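Local structure of Lin0431 protein (Listeria innocua, 3LD7) at residues V18-P23 against G29-T34; Y42-V47 against R53-N58. The protein is of unknown function but belongs to the NusG domain II family, of which this construct carries the domain as a compact, mainly beta fold. One frame throughout, in Å; residues are numbered along the deposited sequence.

Interaction 1 (V18-P23 against G29-T34); sequences VIREIP and GNEQFT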
ATOM      1  N   VAL A  18      -8.577  -6.486  -5.614  1.00 13.55           N
ATOM      2  CA  VAL A  18      -7.914  -5.193  -5.810  1.00 14.25           C
ATOM      3  C   VAL A  18      -8.828  -4.028  -5.418  1.00 14.26           C
ATOM      4  O   VAL A  18      -9.990  -3.948  -5.842  1.00 16.12           O
ATOM      5  CB  VAL A  18      -7.430  -5.042  -7.268  1.00 12.96           C
ATOM      6  CG1 VAL A  18      -6.697  -3.702  -7.460  1.00 14.27           C
ATOM      7  CG2 VAL A  18      -6.499  -6.183  -7.625  1.00 14.24           C
ATOM      8  N   ILE A  19      -8.292  -3.138  -4.586  1.00 15.86           N
ATOM      9  CA  ILE A  19      -9.022  -1.964  -4.114  1.00 14.91           C
ATOM     10  C   ILE A  19      -8.626  -0.756  -4.960  1.00 15.35           C
ATOM     11  O   ILE A  19      -9.483   0.036  -5.354  1.00 15.67           O
ATOM     12  CB  ILE A  19      -8.637  -1.641  -2.662  1.00 16.94           C
ATOM     13  CG1 ILE A  19      -8.929  -2.853  -1.774  1.00 21.29           C
ATOM     14  CG2 ILE A  19      -9.356  -0.382  -2.164  1.00 19.69           C
ATOM     15  CD1 ILE A  19      -8.350  -2.727  -0.415  1.00 25.24           C
ATOM     16  N   ARG A  20      -7.333  -0.610  -5.234  1.00 15.73           N
ATOM     17  CA  ARG A  20      -6.845   0.509  -6.070  1.00 14.21           C
ATOM     18  C   ARG A  20      -5.690   0.042  -6.904  1.00 14.51           C
ATOM     19  O   ARG A  20      -4.881  -0.750  -6.425  1.00 16.15           O
ATOM     20  CB  ARG A  20      -6.331   1.683  -5.216  1.00 14.82           C
ATOM     21  CG  ARG A  20      -7.388   2.432  -4.447  1.00 15.30           C
ATOM     22  CD  ARG A  20      -8.206   3.432  -5.323  1.00 16.80           C
ATOM     23  NE  ARG A  20      -7.373   4.508  -5.888  1.00 17.82           N
ATOM     24  CZ  ARG A  20      -6.858   5.513  -5.174  1.00 17.64           C
ATOM     25  NH1 ARG A  20      -7.077   5.576  -3.861  1.00 19.25           N
ATOM     26  NH2 ARG A  20      -6.125   6.461  -5.760  1.00 18.72           N
ATOM     27  N   GLU A  21      -5.597   0.543  -8.138  1.00 15.44           N
ATOM     28  CA  GLU A  21      -4.346   0.462  -8.903  1.00 15.87           C
ATOM     29  C   GLU A  21      -3.911   1.897  -9.127  1.00 16.25           C
ATOM     30  O   GLU A  21      -4.655   2.683  -9.722  1.00 17.97           O
ATOM     31  CB  GLU A  21      -4.516  -0.321 -10.223  1.00 17.84           C
ATOM     32  CG  GLU A  21      -5.120  -1.711  -9.966  1.00 19.33           C
ATOM     33  CD  GLU A  21      -4.977  -2.719 -11.119  1.00 22.52           C
ATOM     34  OE1 GLU A  21      -4.367  -2.390 -12.153  1.00 26.50           O
ATOM     35  OE2 GLU A  21      -5.474  -3.872 -10.981  1.00 22.27           O
ATOM     36  N   ILE A  22      -2.737   2.252  -8.607  1.00 15.89           N
ATOM     37  CA  ILE A  22      -2.318   3.639  -8.548  1.00 16.52           C
ATOM     38  C   ILE A  22      -0.995   3.850  -9.265  1.00 16.53           C
ATOM     39  O   ILE A  22       0.068   3.445  -8.784  1.00 17.57           O
ATOM     40  CB  ILE A  22      -2.150   4.146  -7.089  1.00 15.96           C
ATOM     41  CG1 ILE A  22      -3.436   3.961  -6.271  1.00 16.70           C
ATOM     42  CG2 ILE A  22      -1.718   5.621  -7.127  1.00 17.12           C
ATOM     43  CD1 ILE A  22      -3.284   4.420  -4.805  1.00 16.72           C
ATOM     44  N   PRO A  23      -1.040   4.476 -10.435  1.00 17.36           N
ATOM     45  CA  PRO A  23       0.203   4.794 -11.148  1.00 17.72           C
ATOM     46  C   PRO A  23       0.982   5.821 -10.333  1.00 17.65           C
ATOM     47  O   PRO A  23       0.426   6.874 -10.001  1.00 20.72           O
ATOM     48  CB  PRO A  23      -0.294   5.401 -12.469  1.00 18.84           C
ATOM     49  CG  PRO A  23      -1.642   4.837 -12.640  1.00 20.51           C
ATOM     50  CD  PRO A  23      -2.226   4.723 -11.260  1.00 18.18           C
ATOM     51  N   GLY A  29       1.802  15.236  -4.629  1.00 15.24           N
ATOM     52  CA  GLY A  29       0.841  15.503  -3.590  1.00 16.44           C
ATOM     53  C   GLY A  29       0.715  14.294  -2.679  1.00 16.24           C
ATOM     54  O   GLY A  29       1.433  13.297  -2.820  1.00 17.88           O
ATOM     55  N   ASN A  30      -0.201  14.401  -1.733  1.00 17.55           N
ATOM     56  CA  ASN A  30      -0.395  13.376  -0.722  1.00 17.44           C
ATOM     57  C   ASN A  30      -1.836  12.918  -0.748  1.00 17.60           C
ATOM     58  O   ASN A  30      -2.771  13.737  -0.748  1.00 20.57           O
ATOM     59  CB  ASN A  30      -0.024  13.955   0.652  1.00 19.88           C
ATOM     60  CG  ASN A  30       0.073  12.891   1.730  1.00 21.23           C
ATOM     61  OD1 ASN A  30       1.172  12.409   2.054  1.00 22.78           O
ATOM     62  ND2 ASN A  30      -1.071  12.518   2.289  1.00 19.80           N
ATOM     63  N   GLU A  31      -2.015  11.610  -0.787  1.00 17.44           N
ATOM     64  CA  GLU A  31      -3.336  11.039  -0.713  1.00 18.71           C
ATOM     65  C   GLU A  31      -3.331   9.972   0.348  1.00 17.41           C
ATOM     66  O   GLU A  31      -2.402   9.156   0.410  1.00 18.70           O
ATOM     67  CB  GLU A  31      -3.709  10.389  -2.052  1.00 25.21           C
ATOM     68  CG  GLU A  31      -5.121   9.848  -2.041  1.00 29.63           C
ATOM     69  CD  GLU A  31      -5.343   8.597  -2.875  1.00 31.62           C
ATOM     70  OE1 GLU A  31      -4.622   8.363  -3.876  1.00 32.34           O
ATOM     71  OE2 GLU A  31      -6.279   7.852  -2.509  1.00 29.82           O
ATOM     72  N   GLN A  32      -4.372   9.963   1.176  1.00 17.40           N
ATOM     73  CA  GLN A  32      -4.530   8.900   2.146  1.00 17.27           C
ATOM     74  C   GLN A  32      -5.879   8.241   1.977  1.00 17.43           C
ATOM     75  O   GLN A  32      -6.890   8.911   1.725  1.00 21.14           O
ATOM     76  CB  GLN A  32      -4.348   9.427   3.560  1.00 19.60           C
ATOM     77  CG  GLN A  32      -2.907   9.886   3.787  1.00 19.77           C
ATOM     78  CD  GLN A  32      -2.680  10.595   5.102  1.00 22.18           C
ATOM     79  OE1 GLN A  32      -3.360  10.327   6.094  1.00 24.42           O
ATOM     80  NE2 GLN A  32      -1.713  11.522   5.114  1.00 24.10           N
ATOM     81  N   PHE A  33      -5.905   6.921   2.121  1.00 16.43           N
ATOM     82  CA  PHE A  33      -7.190   6.222   2.116  1.00 16.42           C
ATOM     83  C   PHE A  33      -7.122   5.076   3.102  1.00 16.00           C
ATOM     84  O   PHE A  33      -6.038   4.543   3.351  1.00 16.05           O
ATOM     85  CB  PHE A  33      -7.624   5.780   0.692  1.00 18.01           C
ATOM     86  CG  PHE A  33      -6.703   4.780   0.031  1.00 19.16           C
ATOM     87  CD1 PHE A  33      -5.570   5.188  -0.650  1.00 19.90           C
ATOM     88  CD2 PHE A  33      -6.979   3.412   0.109  1.00 21.12           C
ATOM     89  CE1 PHE A  33      -4.723   4.243  -1.275  1.00 20.70           C
ATOM     90  CE2 PHE A  33      -6.145   2.484  -0.500  1.00 21.76           C
ATOM     91  CZ  PHE A  33      -5.006   2.903  -1.188  1.00 21.81           C
ATOM     92  N   THR A  34      -8.261   4.726   3.690  1.00 16.36           N
ATOM     93  CA  THR A  34      -8.302   3.646   4.670  1.00 15.98           C
ATOM     94  C   THR A  34      -8.961   2.402   4.110  1.00 16.12           C
ATOM     95  O   THR A  34     -10.047   2.464   3.526  1.00 19.61           O
ATOM     96  CB  THR A  34      -9.043   4.085   5.936  1.00 19.39           C
ATOM     97  OG1 THR A  34      -8.378   5.224   6.497  1.00 23.31           O
ATOM     98  CG2 THR A  34      -9.072   2.979   6.960  1.00 19.90           C
TER
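Arg20 reaches from one beta-sheet to Glu31 and Phe33 on the sheet that faces it, so the contact is a side-chain bridge across the edge strands of a small beta-sandwich. The guanidinium meets the carboxylate end-on in a two-pronged salt bridge: NH1 of Arg20 donates to OE2 of Glu31 at 2.8 Å, on the syn lone pair, and NH2 of Arg20 donates to OE1 of Glu31 at 3.1 Å. Both bonds are nearly straight, and the two flat groups are only 27° from coplanar. The same NH1 stands over one face of the Phe33 ring, 3.6 Å from CD1 of Phe33. This is a tilted cation-pi contact, with CZ of Arg20 5.0 Å from the Phe33 ring centroid and the planes 52° apart. Bends at chi2 and chi3 fold the arginine chain back over the ring, while its CG lies 4.1 Å from CZ of Phe33.

The strands behind these side chains run nearly antiparallel, their axes 10.2 Å apart, and each is bonded within its own sheet. Ile19 and Arg20 both face Ile12 in a classic beta bulge, and both point their CB toward the opposing strand. On the other side, Glu31 is paired through its backbone with Val47, and the Phe33 side chain rests on Met45. Phe33 carries its CG between the backbone N and the carbonyl carbon (chi1 63°), which lifts the ring toward strand 17-23. Buried Ile22, packed on Ile12 and Val47, completes the apolar side: its CD1 lies 3.8 Å from CE1 of Phe33 and also sits over one face of the Arg20 guanidinium.

Interaction 2 (Y42-V47 against R53-N58); sequences YNLMEV and RIKEDN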
ATOM      1  N   TYR A  42      -8.091  -1.909  10.465  1.00 13.80           N
ATOM      2  CA  TYR A  42      -7.905  -0.923   9.418  1.00 13.51           C
ATOM      3  C   TYR A  42      -6.448  -0.810   9.013  1.00 13.65           C
ATOM      4  O   TYR A  42      -5.550  -1.190   9.764  1.00 14.76           O
ATOM      5  CB  TYR A  42      -8.422   0.468   9.859  1.00 14.68           C
ATOM      6  CG  TYR A  42      -7.490   1.171  10.825  1.00 15.90           C
ATOM      7  CD1 TYR A  42      -7.544   0.895  12.178  1.00 17.66           C
ATOM      8  CD2 TYR A  42      -6.563   2.103  10.380  1.00 16.84           C
ATOM      9  CE1 TYR A  42      -6.688   1.500  13.073  1.00 19.31           C
ATOM     10  CE2 TYR A  42      -5.700   2.727  11.264  1.00 20.11           C
ATOM     11  CZ  TYR A  42      -5.776   2.423  12.621  1.00 21.41           C
ATOM     12  OH  TYR A  42      -4.932   3.027  13.530  1.00 25.84           O
ATOM     13  N   ASN A  43      -6.228  -0.260   7.824  1.00 13.18           N
ATOM     14  CA  ASN A  43      -4.899   0.158   7.375  1.00 12.72           C
ATOM     15  C   ASN A  43      -5.048   1.488   6.699  1.00 14.47           C
ATOM     16  O   ASN A  43      -5.811   1.619   5.722  1.00 15.77           O
ATOM     17  CB  ASN A  43      -4.256  -0.836   6.375  1.00 14.50           C
ATOM     18  CG  ASN A  43      -3.987  -2.209   6.997  1.00 14.46           C
ATOM     19  OD1 ASN A  43      -2.854  -2.546   7.425  1.00 19.63           O
ATOM     20  ND2 ASN A  43      -4.991  -2.997   7.029  1.00 12.35           N
ATOM     21  N   LEU A  44      -4.314   2.469   7.207  1.00 14.76           N
ATOM     22  CA  LEU A  44      -4.292   3.800   6.612  1.00 13.52           C
ATOM     23  C   LEU A  44      -3.162   3.844   5.604  1.00 13.10           C
ATOM     24  O   LEU A  44      -1.983   3.777   5.970  1.00 15.17           O
ATOM     25  CB  LEU A  44      -4.092   4.847   7.691  1.00 16.47           C
ATOM     26  CG  LEU A  44      -4.094   6.307   7.243  1.00 18.92           C
ATOM     27  CD1 LEU A  44      -5.354   6.666   6.459  1.00 20.84           C
ATOM     28  CD2 LEU A  44      -3.948   7.169   8.466  1.00 20.29           C
HETATM   29  N   MSE A  45      -3.533   3.882   4.324  1.00 13.64           N
HETATM   30  CA  MSE A  45      -2.579   3.904   3.228  1.00 13.44           C
HETATM   31  C   MSE A  45      -2.237   5.335   2.881  1.00 14.59           C
HETATM   32  O   MSE A  45      -3.097   6.217   2.951  1.00 15.94           O
HETATM   33  CB  MSE A  45      -3.218   3.249   1.990  1.00 15.15           C
HETATM   34  CG  MSE A  45      -3.814   1.868   2.276  1.00 16.36           C
HETATM   35 SE   MSE A  45      -2.585   0.595   3.076  0.81 19.59          SE
HETATM   36  CE  MSE A  45      -1.113   0.760   1.765  1.00 20.64           C
ATOM     37  N   GLU A  46      -0.995   5.553   2.468  1.00 14.24           N
ATOM     38  CA  GLU A  46      -0.540   6.890   2.130  1.00 14.58           C
ATOM     39  C   GLU A  46       0.293   6.827   0.876  1.00 14.27           C
ATOM     40  O   GLU A  46       1.249   6.053   0.790  1.00 14.60           O
ATOM     41  CB  GLU A  46       0.286   7.496   3.283  1.00 14.86           C
ATOM     42  CG  GLU A  46       0.732   8.924   3.006  1.00 16.49           C
ATOM     43  CD  GLU A  46       1.577   9.506   4.136  1.00 20.19           C
ATOM     44  OE1 GLU A  46       1.897   8.764   5.091  1.00 21.37           O
ATOM     45  OE2 GLU A  46       1.908  10.708   4.077  1.00 21.99           O
ATOM     46  N   VAL A  47      -0.060   7.664  -0.094  1.00 14.36           N
ATOM     47  CA  VAL A  47       0.760   7.866  -1.267  1.00 14.96           C
ATOM     48  C   VAL A  47       1.268   9.289  -1.193  1.00 16.15           C
ATOM     49  O   VAL A  47       0.490  10.224  -1.063  1.00 18.03           O
ATOM     50  CB  VAL A  47      -0.050   7.647  -2.557  1.00 16.37           C
ATOM     51  CG1 VAL A  47       0.804   7.929  -3.774  1.00 18.59           C
ATOM     52  CG2 VAL A  47      -0.564   6.201  -2.583  1.00 19.64           C
ATOM     53  N   ARG A  53       3.089   3.827   1.361  1.00 13.49           N
ATOM     54  CA  ARG A  53       3.311   3.059   2.586  1.00 12.47           C
ATOM     55  C   ARG A  53       2.004   2.801   3.288  1.00 13.05           C
ATOM     56  O   ARG A  53       0.986   3.444   2.993  1.00 14.63           O
ATOM     57  CB  ARG A  53       4.219   3.809   3.571  1.00 14.70           C
ATOM     58  CG  ARG A  53       3.582   5.047   4.209  1.00 15.63           C
ATOM     59  CD  ARG A  53       4.478   5.673   5.267  1.00 15.59           C
ATOM     60  NE  ARG A  53       3.951   6.950   5.718  1.00 17.01           N
ATOM     61  CZ  ARG A  53       4.598   7.774   6.534  1.00 18.84           C
ATOM     62  NH1 ARG A  53       5.784   7.429   7.046  1.00 22.51           N
ATOM     63  NH2 ARG A  53       4.057   8.942   6.838  1.00 20.16           N
ATOM     64  N   ILE A  54       2.042   1.872   4.241  1.00 14.04           N
ATOM     65  CA  ILE A  54       1.011   1.839   5.266  1.00 14.74           C
ATOM     66  C   ILE A  54       1.453   2.821   6.337  1.00 15.48           C
ATOM     67  O   ILE A  54       2.470   2.614   7.011  1.00 17.86           O
ATOM     68  CB  ILE A  54       0.797   0.470   5.888  1.00 13.66           C
ATOM     69  CG1 ILE A  54       0.487  -0.598   4.824  1.00 14.90           C
ATOM     70  CG2 ILE A  54      -0.321   0.557   6.949  1.00 15.70           C
ATOM     71  CD1 ILE A  54       0.552  -2.033   5.403  1.00 18.09           C
ATOM     72  N   LYS A  55       0.721   3.926   6.465  1.00 14.97           N
ATOM     73  CA  LYS A  55       1.093   4.947   7.430  1.00 16.84           C
ATOM     74  C   LYS A  55       0.858   4.468   8.854  1.00 17.65           C
ATOM     75  O   LYS A  55       1.696   4.686   9.754  1.00 18.80           O
ATOM     76  CB  LYS A  55       0.303   6.241   7.176  1.00 18.30           C
ATOM     77  CG  LYS A  55       0.628   7.346   8.177  1.00 21.15           C
ATOM     78  CD  LYS A  55      -0.045   8.654   7.816  1.00 24.78           C
ATOM     79  CE  LYS A  55       0.365   9.756   8.806  1.00 29.67           C
ATOM     80  NZ  LYS A  55      -0.184  11.081   8.445  1.00 32.82           N
ATOM     81  N   GLU A  56      -0.264   3.795   9.059  1.00 17.33           N
ATOM     82  CA  GLU A  56      -0.646   3.386  10.395  1.00 18.71           C
ATOM     83  C   GLU A  56      -1.673   2.291  10.268  1.00 16.86           C
ATOM     84  O   GLU A  56      -2.462   2.274   9.321  1.00 16.45           O
ATOM     85  CB  GLU A  56      -1.220   4.603  11.129  1.00 23.32           C
ATOM     86  CG  GLU A  56      -1.908   4.345  12.423  1.00 31.19           C
ATOM     87  CD  GLU A  56      -2.825   5.510  12.782  1.00 36.14           C
ATOM     88  OE1 GLU A  56      -2.396   6.673  12.661  1.00 38.69           O
ATOM     89  OE2 GLU A  56      -3.986   5.262  13.141  1.00 38.20           O
ATOM     90  N   ASP A  57      -1.661   1.356  11.212  1.00 15.91           N
ATOM     91  CA  ASP A  57      -2.693   0.328  11.259  1.00 15.09           C
ATOM     92  C   ASP A  57      -2.756  -0.266  12.649  1.00 15.08           C
ATOM     93  O   ASP A  57      -1.875   0.023  13.476  1.00 15.92           O
ATOM     94  CB  ASP A  57      -2.547  -0.745  10.143  1.00 15.54           C
ATOM     95  CG  ASP A  57      -1.367  -1.661  10.324  1.00 16.65           C
ATOM     96  OD1 ASP A  57      -1.102  -2.118  11.462  1.00 17.92           O
ATOM     97  OD2 ASP A  57      -0.744  -1.995   9.285  1.00 18.04           O
ATOM     98  N   ASN A  58      -3.818  -1.023  12.931  1.00 14.19           N
ATOM     99  CA  ASN A  58      -3.928  -1.701  14.219  1.00 13.53           C
ATOM    100  C   ASN A  58      -3.649  -3.197  14.149  1.00 13.86           C
ATOM    101  O   ASN A  58      -4.155  -3.995  14.965  1.00 15.05           O
ATOM    102  CB  ASN A  58      -5.255  -1.383  14.916  1.00 13.57           C
ATOM    103  CG  ASN A  58      -6.461  -1.809  14.119  1.00 14.24           C
ATOM    104  OD1 ASN A  58      -6.351  -2.226  12.968  1.00 14.76           O
ATOM    105  ND2 ASN A  58      -7.633  -1.684  14.731  1.00 14.86           N
TER
HETATM  106  O   HOH W   1      -3.517   1.958  15.471  1.00 52.22           O
HETATM  107  O   HOH W   2       1.558  11.982   6.570  1.00 30.80           O
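Tyr42 and Glu46 have the most surface buried in this antiparallel beta-hairpin contact, four residues apart on strand 42-48, with Leu44 between them at a classic beta bulge. The phenol crosses over the partner strand: Tyr42 OH donates a very short 2.5 Å bond to OE2 of Glu56, which approaches at the ring edge with its carboxylate almost perpendicular to the ring. A water donates to the same hydroxyl. One face of the ring lies over the backbone at Asp57 and Asn58, a CH-pi contact in which CA of Asp57 is 4.2 Å from the Tyr42 centroid. Tyr42 N donates to OD1 of Asn58 at 3.1 Å, and ND2 of Asn58 is bonded in turn to the carbonyl of Ala40.

Lys55 and Glu56 both face Leu44, whose N donates to Glu56 O and whose O accepts from Lys55 N, each at 2.8 Å; the second bond is the more bent. Beyond the bulge the register has shifted by one, so Met45, a selenomethionine, pairs with Ile54 and packs its methyl against CG1 on the sheet's other face.

Glu46 extends fully, its CG anti to the backbone N (chi1 -177°), alongside Arg53. OE1 of Glu46 lies in the guanidinium plane and accepts from both NE and NH2 of Arg53, each at 2.8 Å; both bonds are bent, and NE comes from above the carboxylate plane, the two flat groups being 49° apart. A water bridges the other oxygen, OE2, to NZ of Lys55.

How the interactions relate
From the N terminus, strand 8-14 turns back into strand 17-23, the edge of the four-stranded sheet. The chain then crosses to the three-stranded sheet, and interaction 1 closes that short connection by joining strand 17-23 to strand 30-36 across the sandwich. Interaction 2 opens only afterwards and closes the hairpin of strands 42-48 and 51-57, so the two are in series, neither nested nor crossed. They meet because strand 30-36 pairs with strand 42-48: Met45 N lies 2.8 Å from Phe33 O, a probable hydrogen bond. Interaction 1 thus links the two sheets, whereas interaction 2 builds the far side of one of them.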